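Local coordinates for DNA translocase coupling protein (PDB 6O1W) that probably binds ATP and DNA as the motor-like coupling protein of plasmid conjugation, a membrane-associated relative of the FtsK/SpoIIIE translocases, at residues I94-P99 against P321-R326; E238-T243 against R255-T260; R297-F302 against I310-T315. All blocks are in the same frame, centred on the assembly; numbering follows the deposited sequence.

How the interactions relate
Three contacts of very different span tie together parts of an ATPase-family fold. From the N terminus, the loop at 94-99, which follows strand 82-89, waits 222 residues for its partner at 321-326, the turn leading into strand 326-331, so interaction 1 closes the longest loop and encloses the other two. Within it, interaction 2 ties the end of helix 237-240 to helix 247-266, and interaction 3 then folds helix 305-312 back on strand 296-299; these two follow in series. Interactions 1 and 2 lie on opposite sides of the chain's centre, whereas 1 and 3 touch, Glu-322 CG packing 3.8 Å from Arg-301 NE.

Interaction 1: I94-P99 against P321-R326; sequences IPKYLP and PEVKGR
Arg-326 reaches across to Pro-95 and makes the polar tie of this contact: its NH2 donates to the backbone O of Pro-95 at 2.8 Å, with an N-H...O angle of 156°. The acceptor lies at the guanidinium edge, nearly in its plane, while the donor sits well above the carbonyl plane. A bent chain, turned at chi2 and chi3 (both 62°), brings the charged end to the loop. With NE hydrogen-bonded to Gln-339 as well, the group has two acceptors, which should limit its rotation.

Aliphatic carbons lie against opposite faces of that group, both offset toward its rim. CD1 of Ile-94 is 3.5 Å from Arg-326 CZ; CG1, placed between backbone N and carbonyl carbon (chi1 51°), follows it over the same group. From the opposite face comes Val-323 CG1, which also packs 4.1 Å from Lys-96 CB and 3.9 Å from Lys-96 O. The aliphatic part of Lys-96 passes obliquely, its CG 4.0 Å from Arg-326 NH2.

Backbone geometry supplies the frame. A type II beta turn runs from Val-323 to Arg-326, closed by Arg-326 N to Val-323 O at 3.2 Å, with Gly-325 at positive phi. The turn leads into strand 326-331. The side chain of Lys-324, in the turn, comes to about 5 Å from Gly-139 and Gly-141, ATP-binding residues, placing the contact beside the P-loop of an FtsK/SpoIIIE-type ATPase domain.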
loop_
_atom_site.group_PDB
_atom_site.type_symbol
_atom_site.label_atom_id
_atom_site.label_comp_id
_atom_site.label_asym_id
_atom_site.label_seq_id
_atom_site.Cartn_x
_atom_site.Cartn_y
_atom_site.Cartn_z
ATOM N N ILE A 94 -15.918 -6.079 -0.891
ATOM C CA ILE A 94 -14.951 -5.465 0.023
ATOM C C ILE A 94 -15.579 -4.151 0.476
ATOM O O ILE A 94 -16.255 -3.524 -0.335
ATOM C CB ILE A 94 -13.477 -5.292 -0.511
ATOM C CG1 ILE A 94 -13.395 -4.605 -1.875
ATOM C CG2 ILE A 94 -12.729 -6.614 -0.530
ATOM C CD1 ILE A 94 -11.967 -4.510 -2.402
ATOM N N PRO A 95 -15.362 -3.689 1.728
ATOM C CA PRO A 95 -15.986 -2.434 2.157
ATOM C C PRO A 95 -15.498 -1.209 1.407
ATOM O O PRO A 95 -14.433 -1.236 0.789
ATOM C CB PRO A 95 -15.638 -2.357 3.652
ATOM C CG PRO A 95 -15.234 -3.731 4.045
ATOM C CD PRO A 95 -14.589 -4.298 2.830
ATOM N N LYS A 96 -16.286 -0.127 1.460
ATOM C CA LYS A 96 -15.934 1.150 0.817
ATOM C C LYS A 96 -15.494 2.141 1.910
ATOM O O LYS A 96 -15.083 3.271 1.624
ATOM C CB LYS A 96 -17.119 1.698 -0.000
ATOM C CG LYS A 96 -17.524 0.809 -1.165
ATOM C CD LYS A 96 -18.427 1.567 -2.144
ATOM C CE LYS A 96 -18.631 0.797 -3.431
ATOM N NZ LYS A 96 -19.237 1.640 -4.497
ATOM N N TYR A 97 -15.615 1.695 3.171
ATOM C CA TYR A 97 -15.217 2.398 4.378
ATOM C C TYR A 97 -14.994 1.362 5.449
ATOM O O TYR A 97 -15.840 0.500 5.672
ATOM C CB TYR A 97 -16.279 3.414 4.827
ATOM C CG TYR A 97 -15.888 4.193 6.065
ATOM C CD1 TYR A 97 -14.751 4.999 6.079
ATOM C CD2 TYR A 97 -16.671 4.148 7.215
ATOM C CE1 TYR A 97 -14.397 5.729 7.210
ATOM C CE2 TYR A 97 -16.331 4.884 8.346
ATOM C CZ TYR A 97 -15.187 5.662 8.342
ATOM O OH TYR A 97 -14.863 6.396 9.458
ATOM N N LEU A 98 -13.830 1.434 6.104
ATOM C CA LEU A 98 -13.451 0.464 7.117
ATOM C C LEU A 98 -12.690 1.201 8.213
ATOM O O LEU A 98 -11.464 1.363 8.124
ATOM C CB LEU A 98 -12.600 -0.630 6.449
ATOM C CG LEU A 98 -12.138 -1.786 7.269
ATOM C CD1 LEU A 98 -13.302 -2.718 7.607
ATOM C CD2 LEU A 98 -11.054 -2.523 6.528
ATOM N N PRO A 99 -13.420 1.716 9.230
ATOM C CA PRO A 99 -12.741 2.444 10.312
ATOM C C PRO A 99 -11.810 1.538 11.103
ATOM O O PRO A 99 -12.109 0.365 11.292
ATOM C CB PRO A 99 -13.900 2.939 11.197
ATOM C CG PRO A 99 -15.044 2.027 10.887
ATOM C CD PRO A 99 -14.886 1.652 9.450
ATOM N N PRO A 321 -10.991 1.013 -8.759
ATOM C CA PRO A 321 -12.129 1.937 -8.748
ATOM C C PRO A 321 -11.789 3.156 -7.883
ATOM O O PRO A 321 -10.964 3.052 -6.959
ATOM C CB PRO A 321 -13.243 1.114 -8.095
ATOM C CG PRO A 321 -12.545 0.168 -7.211
ATOM C CD PRO A 321 -11.238 -0.152 -7.880
ATOM N N GLU A 322 -12.450 4.299 -8.165
ATOM C CA GLU A 322 -12.260 5.568 -7.451
ATOM C C GLU A 322 -12.981 5.588 -6.113
ATOM O O GLU A 322 -13.966 6.307 -5.942
ATOM C CB GLU A 322 -12.668 6.757 -8.334
ATOM C CG GLU A 322 -11.647 7.062 -9.418
ATOM C CD GLU A 322 -12.056 8.203 -10.324
ATOM O OE1 GLU A 322 -12.596 7.923 -11.419
ATOM O OE2 GLU A 322 -11.851 9.377 -9.935
ATOM N N VAL A 323 -12.471 4.785 -5.163
ATOM C CA VAL A 323 -12.977 4.631 -3.801
ATOM C C VAL A 323 -11.854 5.082 -2.858
ATOM O O VAL A 323 -10.717 4.605 -2.985
ATOM C CB VAL A 323 -13.353 3.141 -3.530
ATOM C CG1 VAL A 323 -13.789 2.912 -2.082
ATOM C CG2 VAL A 323 -14.410 2.640 -4.506
ATOM N N LYS A 324 -12.168 5.974 -1.909
ATOM C CA LYS A 324 -11.180 6.420 -0.934
ATOM C C LYS A 324 -10.787 5.250 -0.021
ATOM O O LYS A 324 -11.660 4.527 0.499
ATOM C CB LYS A 324 -11.691 7.617 -0.101
ATOM C CG LYS A 324 -10.553 8.417 0.538
ATOM C CD LYS A 324 -11.072 9.563 1.411
ATOM C CE LYS A 324 -10.000 10.174 2.292
ATOM N NZ LYS A 324 -9.519 9.232 3.344
ATOM N N GLY A 325 -9.474 5.080 0.143
ATOM C CA GLY A 325 -8.901 4.024 0.966
ATOM C C GLY A 325 -8.796 2.679 0.271
ATOM O O GLY A 325 -8.439 1.686 0.907
ATOM N N ARG A 326 -9.080 2.628 -1.031
ATOM C CA ARG A 326 -8.977 1.391 -1.810
ATOM C C ARG A 326 -7.560 1.288 -2.393
ATOM O O ARG A 326 -7.073 2.218 -3.034
ATOM C CB ARG A 326 -10.048 1.347 -2.897
ATOM C CG ARG A 326 -10.135 0.011 -3.631
ATOM C CD ARG A 326 -10.502 -1.135 -2.707
ATOM N NE ARG A 326 -11.820 -0.994 -2.075
ATOM C CZ ARG A 326 -12.989 -1.150 -2.697
ATOM N NH1 ARG A 326 -13.029 -1.405 -3.999
ATOM N NH2 ARG A 326 -14.126 -1.060 -2.019
#

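Interaction 2: E238-T243 against R255-T260; sequences ELMDKT and RIEGYT
Lys-242 and Glu-257 form the salt bridge that joins the two segments, with Lys-242 NZ 3.2 Å from Glu-257 OE1. The ammonium comes from above the carboxylate plane, 62° out of it, and the two side chains cross at about a right angle. Glu-257 extends straight from the helix, its CG anti to the backbone N (chi1 168°), whereas the lysine chain bends at chi3 and chi4 to bring NZ over the oxygen.

Other polar bonds stay within each segment. Just past the helix end, Asp-241 OD1 accepts from the N of Thr-243 at 3.2 Å in an Asx turn, and from Thr-243 OG1 at 2.7 Å through its syn lone pair. On the partner helix, Ile-256 O receives both the N and the OG1 of Thr-260.

Packing fills the region alongside. Met-240, present as selenomethionine, curls at chi2 and chi3. Met-240 SE lies 3.9 Å from Glu-257 CG, while Met-240 CE meets Thr-260 CB tip to tip at 4.0 Å. Leu-239 CD2 touches Ile-256 CG2 at 3.8 Å, their side chains likewise crossing steeply.

Beyond the contact, Ile-256 and Tyr-259 rest on helix 185-209, and Leu-239 packs on Phe-165. Helix 247-266 thus packs on both helix 185-209 and the short helix 237-240 that follows strand 229-233, while Lys-242 also lies on its Arg-250, Leu-253 and Val-254.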
loop_
_atom_site.group_PDB
_atom_site.type_symbol
_atom_site.label_atom_id
_atom_site.label_comp_id
_atom_site.label_asym_id
_atom_site.label_seq_id
_atom_site.Cartn_x
_atom_site.Cartn_y
_atom_site.Cartn_z
ATOM N N GLU A 238 11.814 13.530 0.049
ATOM C CA GLU A 238 12.586 14.441 0.931
ATOM C C GLU A 238 14.022 13.911 1.228
ATOM O O GLU A 238 14.924 14.699 1.534
ATOM C CB GLU A 238 11.827 14.681 2.247
ATOM C CG GLU A 238 10.586 15.558 2.067
ATOM C CD GLU A 238 9.573 15.616 3.201
ATOM O OE1 GLU A 238 9.803 14.996 4.267
ATOM O OE2 GLU A 238 8.528 16.276 3.008
ATOM N N LEU A 239 14.222 12.581 1.133
ATOM C CA LEU A 239 15.525 11.953 1.355
ATOM C C LEU A 239 16.202 11.552 0.026
ATOM O O LEU A 239 17.428 11.508 -0.030
ATOM C CB LEU A 239 15.373 10.683 2.223
ATOM C CG LEU A 239 14.919 10.824 3.692
ATOM C CD1 LEU A 239 14.795 9.478 4.325
ATOM C CD2 LEU A 239 15.901 11.670 4.525
HETATM N N MSE A 240 15.412 11.191 -1.004
HETATM C CA MSE A 240 15.932 10.675 -2.275
HETATM C C MSE A 240 16.054 11.695 -3.395
HETATM O O MSE A 240 17.002 11.600 -4.170
HETATM C CB MSE A 240 15.111 9.471 -2.762
HETATM C CG MSE A 240 15.153 8.286 -1.827
HETATM SE SE MSE A 240 16.914 7.469 -1.684
HETATM C CE MSE A 240 16.862 6.917 0.249
ATOM N N ASP A 241 15.091 12.623 -3.530
ATOM C CA ASP A 241 15.137 13.626 -4.592
ATOM C C ASP A 241 16.168 14.708 -4.271
ATOM O O ASP A 241 15.945 15.554 -3.401
ATOM C CB ASP A 241 13.750 14.208 -4.900
ATOM C CG ASP A 241 13.686 15.051 -6.159
ATOM O OD1 ASP A 241 14.611 15.873 -6.379
ATOM O OD2 ASP A 241 12.704 14.906 -6.918
ATOM N N LYS A 242 17.301 14.667 -5.000
ATOM C CA LYS A 242 18.451 15.559 -4.833
ATOM C C LYS A 242 18.566 16.681 -5.890
ATOM O O LYS A 242 19.521 17.452 -5.832
ATOM C CB LYS A 242 19.750 14.711 -4.889
ATOM C CG LYS A 242 19.841 13.596 -3.855
ATOM C CD LYS A 242 20.934 12.572 -4.216
ATOM C CE LYS A 242 20.457 11.136 -4.077
ATOM N NZ LYS A 242 20.096 10.775 -2.665
ATOM N N THR A 243 17.621 16.776 -6.835
ATOM C CA THR A 243 17.684 17.665 -8.011
ATOM C C THR A 243 18.055 19.162 -7.798
ATOM O O THR A 243 18.917 19.654 -8.543
ATOM C CB THR A 243 16.410 17.605 -8.855
ATOM O OG1 THR A 243 15.272 17.917 -8.057
ATOM C CG2 THR A 243 16.228 16.261 -9.542
ATOM N N ARG A 255 24.896 10.450 1.568
ATOM C CA ARG A 255 25.323 9.743 2.781
ATOM C C ARG A 255 24.114 9.074 3.437
ATOM O O ARG A 255 24.176 7.888 3.718
ATOM C CB ARG A 255 26.006 10.730 3.736
ATOM C CG ARG A 255 27.220 10.183 4.478
ATOM C CD ARG A 255 28.288 11.253 4.693
ATOM N NE ARG A 255 27.777 12.438 5.386
ATOM C CZ ARG A 255 27.999 13.694 5.009
ATOM N NH1 ARG A 255 28.757 13.955 3.954
ATOM N NH2 ARG A 255 27.468 14.700 5.690
ATOM N N ILE A 256 22.983 9.803 3.575
ATOM C CA ILE A 256 21.716 9.285 4.115
ATOM C C ILE A 256 21.172 8.119 3.266
ATOM O O ILE A 256 20.655 7.148 3.842
ATOM C CB ILE A 256 20.665 10.408 4.278
ATOM C CG1 ILE A 256 21.096 11.385 5.382
ATOM C CG2 ILE A 256 19.249 9.816 4.558
ATOM C CD1 ILE A 256 20.359 12.778 5.365
ATOM N N GLU A 257 21.232 8.244 1.906
ATOM C CA GLU A 257 20.768 7.190 0.985
ATOM C C GLU A 257 21.610 5.906 1.196
ATOM O O GLU A 257 21.054 4.799 1.187
ATOM C CB GLU A 257 20.829 7.668 -0.474
ATOM C CG GLU A 257 20.656 6.565 -1.511
ATOM C CD GLU A 257 20.747 6.977 -2.969
ATOM O OE1 GLU A 257 21.446 7.971 -3.279
ATOM O OE2 GLU A 257 20.129 6.285 -3.809
ATOM N N GLY A 258 22.923 6.084 1.416
ATOM C CA GLY A 258 23.850 5.001 1.699
ATOM C C GLY A 258 23.450 4.301 2.988
ATOM O O GLY A 258 23.471 3.059 3.054
ATOM N N TYR A 259 22.998 5.090 4.001
ATOM C CA TYR A 259 22.546 4.523 5.271
ATOM C C TYR A 259 21.199 3.799 5.142
ATOM O O TYR A 259 21.038 2.726 5.716
ATOM C CB TYR A 259 22.485 5.562 6.398
ATOM C CG TYR A 259 23.760 6.323 6.702
ATOM C CD1 TYR A 259 25.004 5.695 6.647
ATOM C CD2 TYR A 259 23.713 7.631 7.171
ATOM C CE1 TYR A 259 26.171 6.372 7.002
ATOM C CE2 TYR A 259 24.870 8.319 7.513
ATOM C CZ TYR A 259 26.099 7.690 7.423
ATOM O OH TYR A 259 27.233 8.383 7.769
ATOM N N THR A 260 20.248 4.377 4.389
ATOM C CA THR A 260 18.907 3.813 4.158
ATOM C C THR A 260 18.992 2.489 3.415
ATOM O O THR A 260 18.327 1.532 3.821
ATOM C CB THR A 260 17.988 4.833 3.462
ATOM O OG1 THR A 260 17.901 5.986 4.293
ATOM C CG2 THR A 260 16.570 4.306 3.265
#

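Interaction 3: R297-F302 against I310-T315; sequences RICGRF and IVLSNT
Val-311 O, near the end of helix 305-312, accepts a hydrogen bond from the side chain of Arg-297, whose NH1 donates to it at 2.8 Å with an N-H...O angle of 147°. The oxygen lies at the guanidinium edge, close to its plane, and the donor is tilted 22° from the carbonyl plane. A bend at chi2 (-75°) lays the arginine chain beside the carbonyl, so that Arg-297 CD also comes within 3.5 Å of Val-311 O. The other guanidinium nitrogens are hydrogen-bonded too, NE to Val-294 O, which should limit the group's freedom to turn.

Two residues along the strand, Cys-299 faces the helix. Its SG, anti to the backbone N, meets Val-311 CG1 at 3.6 Å, while Cys-299 CB packs 3.9 Å from Leu-312 CD1. The leucine's second branch, CD2, spans to Arg-297 CB at 4.0 Å, bridging two strand residues that face the same side.

Strand 296-299 pairs in parallel with strand 132-135, which leads into the P-loop. The contact thus packs helix 305-312 against one face of the central sheet, an alpha/beta layering characteristic of P-loop NTPases.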
loop_
_atom_site.group_PDB
_atom_site.type_symbol
_atom_site.label_atom_id
_atom_site.label_comp_id
_atom_site.label_asym_id
_atom_site.label_seq_id
_atom_site.Cartn_x
_atom_site.Cartn_y
_atom_site.Cartn_z
ATOM N N ARG A 297 4.471 -3.703 -0.888
ATOM C CA ARG A 297 4.053 -2.508 -1.613
ATOM C C ARG A 297 2.572 -2.334 -1.426
ATOM O O ARG A 297 1.774 -3.268 -1.631
ATOM C CB ARG A 297 4.357 -2.573 -3.119
ATOM C CG ARG A 297 5.727 -3.119 -3.484
ATOM C CD ARG A 297 6.860 -2.135 -3.239
ATOM N NE ARG A 297 8.138 -2.843 -3.300
ATOM C CZ ARG A 297 8.703 -3.254 -4.428
ATOM N NH1 ARG A 297 8.141 -2.980 -5.605
ATOM N NH2 ARG A 297 9.824 -3.952 -4.394
ATOM N N ILE A 298 2.209 -1.131 -1.048
ATOM C CA ILE A 298 0.832 -0.708 -0.914
ATOM C C ILE A 298 0.709 0.432 -1.914
ATOM O O ILE A 298 1.450 1.405 -1.822
ATOM C CB ILE A 298 0.425 -0.359 0.541
ATOM C CG1 ILE A 298 0.494 -1.623 1.432
ATOM C CG2 ILE A 298 -0.994 0.190 0.555
ATOM C CD1 ILE A 298 0.692 -1.366 2.945
ATOM N N CYS A 299 -0.156 0.270 -2.927
ATOM C CA CYS A 299 -0.289 1.265 -3.982
ATOM C C CYS A 299 -1.717 1.744 -4.203
ATOM O O CYS A 299 -2.630 0.934 -4.374
ATOM C CB CYS A 299 0.331 0.752 -5.275
ATOM S SG CYS A 299 0.627 2.045 -6.513
ATOM N N GLY A 300 -1.892 3.062 -4.188
ATOM C CA GLY A 300 -3.171 3.700 -4.448
ATOM C C GLY A 300 -3.388 3.798 -5.945
ATOM O O GLY A 300 -2.579 3.317 -6.738
ATOM N N ARG A 301 -4.486 4.403 -6.334
ATOM C CA ARG A 301 -4.842 4.560 -7.734
ATOM C C ARG A 301 -3.957 5.609 -8.410
ATOM O O ARG A 301 -3.806 6.690 -7.883
ATOM C CB ARG A 301 -6.326 4.958 -7.842
ATOM C CG ARG A 301 -6.781 5.039 -9.301
ATOM C CD ARG A 301 -8.278 5.234 -9.428
ATOM N NE ARG A 301 -8.672 5.193 -10.837
ATOM C CZ ARG A 301 -8.604 6.229 -11.666
ATOM N NH1 ARG A 301 -8.195 7.415 -11.228
ATOM N NH2 ARG A 301 -8.957 6.092 -12.936
ATOM N N PHE A 302 -3.365 5.275 -9.547
ATOM C CA PHE A 302 -2.610 6.207 -10.394
ATOM C C PHE A 302 -3.087 5.917 -11.833
ATOM O O PHE A 302 -2.960 4.780 -12.291
ATOM C CB PHE A 302 -1.079 5.973 -10.310
ATOM C CG PHE A 302 -0.427 6.349 -8.998
ATOM C CD1 PHE A 302 -0.165 7.680 -8.690
ATOM C CD2 PHE A 302 -0.085 5.375 -8.071
ATOM C CE1 PHE A 302 0.455 8.027 -7.488
ATOM C CE2 PHE A 302 0.546 5.721 -6.870
ATOM C CZ PHE A 302 0.811 7.041 -6.588
ATOM N N ILE A 310 6.558 1.741 -11.562
ATOM C CA ILE A 310 7.626 2.109 -10.621
ATOM C C ILE A 310 7.356 1.448 -9.244
ATOM O O ILE A 310 8.274 0.873 -8.656
ATOM C CB ILE A 310 7.789 3.649 -10.524
ATOM C CG1 ILE A 310 8.379 4.221 -11.836
ATOM C CG2 ILE A 310 8.677 4.023 -9.324
ATOM C CD1 ILE A 310 7.959 5.667 -12.183
ATOM N N VAL A 311 6.090 1.479 -8.767
ATOM C CA VAL A 311 5.716 0.928 -7.458
ATOM C C VAL A 311 5.625 -0.603 -7.452
ATOM O O VAL A 311 6.225 -1.247 -6.593
ATOM C CB VAL A 311 4.403 1.563 -6.930
ATOM C CG1 VAL A 311 3.966 0.951 -5.594
ATOM C CG2 VAL A 311 4.534 3.075 -6.808
ATOM N N LEU A 312 4.840 -1.168 -8.393
ATOM C CA LEU A 312 4.438 -2.575 -8.459
ATOM C C LEU A 312 5.087 -3.443 -9.509
ATOM O O LEU A 312 4.878 -4.668 -9.482
ATOM C CB LEU A 312 2.909 -2.597 -8.738
ATOM C CG LEU A 312 2.007 -1.907 -7.720
ATOM C CD1 LEU A 312 0.593 -1.799 -8.252
ATOM C CD2 LEU A 312 2.024 -2.630 -6.348
ATOM N N SER A 313 5.769 -2.823 -10.495
ATOM C CA SER A 313 6.340 -3.456 -11.699
ATOM C C SER A 313 5.232 -4.187 -12.531
ATOM O O SER A 313 5.473 -5.192 -13.203
ATOM C CB SER A 313 7.578 -4.306 -11.410
ATOM O OG SER A 313 7.310 -5.428 -10.597
ATOM N N ASN A 314 4.024 -3.599 -12.511
ATOM C CA ASN A 314 2.840 -3.925 -13.327
ATOM C C ASN A 314 2.007 -2.619 -13.436
ATOM O O ASN A 314 2.316 -1.653 -12.737
ATOM C CB ASN A 314 2.040 -5.129 -12.793
ATOM C CG ASN A 314 1.356 -4.916 -11.473
ATOM O OD1 ASN A 314 0.621 -3.956 -11.277
ATOM N ND2 ASN A 314 1.550 -5.836 -10.540
ATOM N N THR A 315 0.969 -2.589 -14.281
ATOM C CA THR A 315 0.161 -1.396 -14.534
ATOM C C THR A 315 -1.210 -1.435 -13.829
ATOM O O THR A 315 -2.093 -0.654 -14.195
ATOM C CB THR A 315 -0.056 -1.271 -16.064
ATOM O OG1 THR A 315 -0.867 -2.374 -16.477
ATOM C CG2 THR A 315 1.262 -1.244 -16.870
#